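Local coordinates for 6b protein (Agrobacterium vitis, PDB 3AQ2) that is a toxin-like protein with an ADP-ribosylation fold that disturbs plant cell proliferation, probably by acting on the host microRNA machinery, at residues A[33-37]-A[38-42]. Sequence-based numbering, arbitrary orientation.
Sequences DFRST and LSQLV
The C-terminal end of helix 20-38 turns here into strand 41-43, and Phe34 packs against Leu38 one turn further on. Leu38 CD1 sits over one face of the Phe34 ring in a CH-pi contact, 3.5 Å from the centroid and 15° off the ring normal. Phe34 reaches this place with CG anti to its own N (chi1 -172°). Val42 CG2 meets the same ring obliquely, at 4.4 Å from Phe34 CE2. The last helical bonds run from Leu38 N to Phe34 O, which is weak, and from Ser39 N to Arg35 O at 3.0 Å. Ser39 then leaves helical geometry with a positive phi. Its hydroxyl donates to Leu38 O in the carbonyl plane, on a lone pair, with OG to O 2.6 Å. The same OG accepts from Leu41 N at 3.1 Å, which makes an ST turn and ties the loop to the start of the strand. The Arg35 chain bends at chi2 and chi3 and lays its guanidinium beside this loop. Gln40 CB lies over one guanidinium face, 3.8 Å from Arg35 CZ. The Gln40 amide is turned 71° from the guanidinium plane, and no hydrogen bond joins the two groups. Arg35 NH1 instead forms a salt bridge with Asp62. Trp9 meets the Phe34 ring edge-to-face, while Val42 pairs through its backbone with Leu59 of the antiparallel strand 58-60.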
loop_
_atom_site.group_PDB
_atom_site.type_symbol
_atom_site.label_atom_id
_atom_site.label_comp_id
_atom_site.label_asym_id
_atom_site.label_seq_id
_atom_site.Cartn_x
_atom_site.Cartn_y
_atom_site.Cartn_z
ATOM N N ASP A 33 -12.329 -4.073 -10.468
ATOM C CA ASP A 33 -12.542 -2.945 -11.402
ATOM C C ASP A 33 -11.222 -2.359 -11.889
ATOM O O ASP A 33 -11.102 -1.937 -13.047
ATOM C CB ASP A 33 -13.360 -1.828 -10.756
ATOM C CG ASP A 33 -14.823 -2.205 -10.535
ATOM O OD1 ASP A 33 -15.285 -3.263 -11.030
ATOM O OD2 ASP A 33 -15.516 -1.420 -9.862
ATOM N N PHE A 34 -10.246 -2.311 -10.985
ATOM C CA PHE A 34 -8.890 -1.859 -11.300
ATOM C C PHE A 34 -8.241 -2.779 -12.348
ATOM O O PHE A 34 -7.767 -2.315 -13.388
ATOM C CB PHE A 34 -8.077 -1.841 -10.000
ATOM C CG PHE A 34 -6.719 -1.216 -10.123
ATOM C CD1 PHE A 34 -6.534 0.125 -9.808
ATOM C CD2 PHE A 34 -5.616 -1.968 -10.502
ATOM C CE1 PHE A 34 -5.276 0.708 -9.879
ATOM C CE2 PHE A 34 -4.345 -1.393 -10.591
ATOM C CZ PHE A 34 -4.175 -0.041 -10.279
ATOM N N ARG A 35 -8.252 -4.087 -12.076
ATOM C CA ARG A 35 -7.703 -5.092 -12.984
ATOM C C ARG A 35 -8.413 -5.074 -14.337
ATOM O O ARG A 35 -7.758 -5.156 -15.385
ATOM C CB ARG A 35 -7.769 -6.499 -12.352
ATOM C CG ARG A 35 -7.631 -7.667 -13.356
ATOM C CD ARG A 35 -6.182 -7.929 -13.785
ATOM N NE ARG A 35 -6.052 -8.371 -15.178
ATOM C CZ ARG A 35 -6.323 -9.594 -15.632
ATOM N NH1 ARG A 35 -6.761 -10.548 -14.814
ATOM N NH2 ARG A 35 -6.162 -9.866 -16.921
ATOM N N SER A 36 -9.739 -4.950 -14.309
ATOM C CA SER A 36 -10.551 -4.998 -15.527
ATOM C C SER A 36 -10.188 -3.871 -16.492
ATOM O O SER A 36 -10.100 -4.086 -17.708
ATOM C CB SER A 36 -12.047 -4.948 -15.196
ATOM O OG SER A 36 -12.462 -6.117 -14.499
ATOM N N THR A 37 -9.953 -2.682 -15.943
ATOM C CA THR A 37 -9.747 -1.490 -16.758
ATOM C C THR A 37 -8.289 -1.247 -17.121
ATOM O O THR A 37 -8.011 -0.582 -18.121
ATOM C CB THR A 37 -10.282 -0.221 -16.072
ATOM O OG1 THR A 37 -9.599 -0.025 -14.826
ATOM C CG2 THR A 37 -11.794 -0.321 -15.831
ATOM N N LEU A 38 -7.369 -1.781 -16.317
ATOM C CA LEU A 38 -5.936 -1.460 -16.474
ATOM C C LEU A 38 -5.022 -2.627 -16.887
ATOM O O LEU A 38 -3.841 -2.413 -17.175
ATOM C CB LEU A 38 -5.399 -0.808 -15.196
ATOM C CG LEU A 38 -6.073 0.477 -14.693
ATOM C CD1 LEU A 38 -5.437 0.917 -13.382
ATOM C CD2 LEU A 38 -5.979 1.605 -15.697
ATOM N N SER A 39 -5.578 -3.840 -16.906
ATOM C CA SER A 39 -4.875 -5.082 -17.288
ATOM C C SER A 39 -4.060 -5.709 -16.161
ATOM O O SER A 39 -3.910 -5.129 -15.090
ATOM C CB SER A 39 -3.999 -4.892 -18.536
ATOM O OG SER A 39 -2.668 -4.566 -18.178
ATOM N N GLN A 40 -3.513 -6.893 -16.446
ATOM C CA GLN A 40 -2.697 -7.655 -15.502
ATOM C C GLN A 40 -1.321 -7.039 -15.266
ATOM O O GLN A 40 -0.660 -7.349 -14.273
ATOM C CB GLN A 40 -2.550 -9.109 -15.973
ATOM C CG GLN A 40 -1.675 -9.318 -17.212
ATOM C CD GLN A 40 -2.456 -9.369 -18.518
ATOM O OE1 GLN A 40 -2.148 -10.176 -19.399
ATOM N NE2 GLN A 40 -3.466 -8.516 -18.654
ATOM N N LEU A 41 -0.897 -6.185 -16.195
ATOM C CA LEU A 41 0.417 -5.563 -16.147
ATOM C C LEU A 41 0.249 -4.054 -16.283
ATOM O O LEU A 41 -0.141 -3.568 -17.348
ATOM C CB LEU A 41 1.280 -6.098 -17.299
ATOM C CG LEU A 41 2.799 -5.905 -17.253
ATOM C CD1 LEU A 41 3.188 -4.451 -17.233
ATOM C CD2 LEU A 41 3.410 -6.624 -16.076
ATOM N N VAL A 42 0.561 -3.320 -15.219
ATOM C CA VAL A 42 0.277 -1.888 -15.178
ATOM C C VAL A 42 1.539 -1.053 -14.960
ATOM O O VAL A 42 2.066 -1.007 -13.859
ATOM C CB VAL A 42 -0.767 -1.549 -14.076
ATOM C CG1 VAL A 42 -1.148 -0.080 -14.116
ATOM C CG2 VAL A 42 -2.018 -2.410 -14.225
#